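Local atomic coordinates of hypothetical protein PH0495 (Pyrococcus horikoshii, PDB entry 1X3L), a protein that catalyses the ATP-dependent phosphorylation of D-glycerate to 2-phosphoglycerate, with magnesium as cofactor and other nucleotides or pyrophosphate as alternative phosphate donors. Residues 147-150 with 151-155. Sequence-based numbering, arbitrary orientation.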
# COMPACT_ATOMS: atom_id res chain seq x y z
N GLU A 147 22.94 -3.94 14.72
CA GLU A 147 22.79 -3.15 15.93
C GLU A 147 23.22 -1.71 15.69
O GLU A 147 22.68 -0.78 16.31
CB GLU A 147 23.60 -3.76 17.07
CG GLU A 147 23.18 -3.27 18.44
CD GLU A 147 21.68 -3.41 18.68
OE1 GLU A 147 21.15 -4.53 18.49
OE2 GLU A 147 21.04 -2.41 19.06
N ASP A 148 24.18 -1.51 14.79
CA ASP A 148 24.63 -0.15 14.48
C ASP A 148 23.49 0.55 13.76
O ASP A 148 23.25 1.74 13.96
CB ASP A 148 25.87 -0.17 13.57
CG ASP A 148 27.12 -0.62 14.29
OD1 ASP A 148 27.34 -0.19 15.44
OD2 ASP A 148 27.90 -1.39 13.69
N LEU A 149 22.80 -0.20 12.91
CA LEU A 149 21.67 0.34 12.16
C LEU A 149 20.58 0.80 13.12
O LEU A 149 20.08 1.91 13.01
CB LEU A 149 21.12 -0.72 11.20
CG LEU A 149 19.79 -0.41 10.51
CD1 LEU A 149 19.87 0.92 9.76
CD2 LEU A 149 19.45 -1.55 9.55
N LYS A 150 20.23 -0.07 14.06
CA LYS A 150 19.20 0.25 15.05
C LYS A 150 19.53 1.53 15.81
O LYS A 150 18.69 2.42 15.93
CB LYS A 150 19.03 -0.90 16.04
CG LYS A 150 18.51 -2.20 15.43
CD LYS A 150 18.27 -3.24 16.52
CE LYS A 150 17.78 -4.55 15.95
NZ LYS A 150 17.50 -5.54 17.02
N LEU A 151 20.75 1.63 16.32
CA LEU A 151 21.15 2.81 17.06
C LEU A 151 21.05 4.07 16.20
O LEU A 151 20.63 5.13 16.68
CB LEU A 151 22.59 2.66 17.58
CG LEU A 151 22.85 1.48 18.52
CD1 LEU A 151 24.30 1.51 18.98
CD2 LEU A 151 21.91 1.55 19.72
N THR A 152 21.44 3.96 14.94
CA THR A 152 21.39 5.09 14.03
C THR A 152 19.94 5.51 13.81
O THR A 152 19.59 6.68 13.97
CB THR A 152 22.04 4.76 12.67
OG1 THR A 152 23.40 4.35 12.88
CG2 THR A 152 22.03 5.98 11.76
N THR A 153 19.10 4.56 13.43
CA THR A 153 17.69 4.84 13.19
C THR A 153 17.03 5.42 14.43
O THR A 153 16.14 6.27 14.33
CB THR A 153 16.92 3.57 12.76
OG1 THR A 153 17.19 2.51 13.68
CG2 THR A 153 17.34 3.13 11.37
N ASP A 154 17.48 4.99 15.61
CA ASP A 154 16.92 5.48 16.87
C ASP A 154 17.29 6.92 17.15
O ASP A 154 16.47 7.69 17.66
CB ASP A 154 17.37 4.61 18.04
CG ASP A 154 16.55 3.34 18.17
OD1 ASP A 154 15.30 3.44 18.20
OD2 ASP A 154 17.15 2.24 18.24
N LEU A 155 18.53 7.29 16.85
CA LEU A 155 18.99 8.65 17.08
C LEU A 155 18.29 9.60 16.10
O LEU A 155 18.13 10.79 16.39
CB LEU A 155 20.50 8.74 16.91
CG LEU A 155 21.32 7.93 17.92
CD1 LEU A 155 22.80 8.01 17.56
CD2 LEU A 155 21.09 8.46 19.32
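Glu147, Asp148, Leu149 and Lys150 each present a backbone carbonyl to the amide four residues on, in Leu151, Thr152, Thr153 and Asp154, the i to i+4 ladder of an alpha-helix. The straightest rung joins Thr153 N to Leu149 O (2.9 Å, N-H...O angle 178°). Between Asp154 N and Lys150 O the angle falls to 146°, although the length is the same.

Side-chain oxygens add to this ladder. Thr152 OG1 donates to Asp148 O at 2.8 Å while Thr152 N binds the same oxygen, and the two donors arrive from opposite faces of the carbonyl plane. A Thr152 chi1 of -58° sets the hydroxyl beside its own amide, within reach of the preceding turn. A valine in its place would probably cost Asp148 O its hydroxyl donor, leaving the bond from Thr152 N, and set a methyl against that carbonyl. Thr153 OG1 stands between its backbone N and carbonyl carbon, 2.7 Å from Lys150 O and 3.0 Å from Leu149 O; its single proton could serve either. The same rotamer lays Thr153 CG2 beside its own backbone N, 3.7 Å from Leu149 CD1, an apolar contact, and Leu149 also packs on Ile173. Leu151 CG packs closely, at 3.2 Å, on Glu147 O, the carbonyl oxygen that its own amide binds. Asp148 faces away from the following turn: its OD2 accepts from Ser145 N, the N3-to-N-cap half of a capping box at the start of helix 146-158, and both Asp148 and Thr152 touch Pro234.

Threonines bonding back to carbonyls of the preceding turn are a recurrent feature of alpha-helices; here they line helix 146-158, which follows the parallel-sheet strand 124-129 in the DUF4147 region, away from Lys58, which probably binds the substrate, as in relatives.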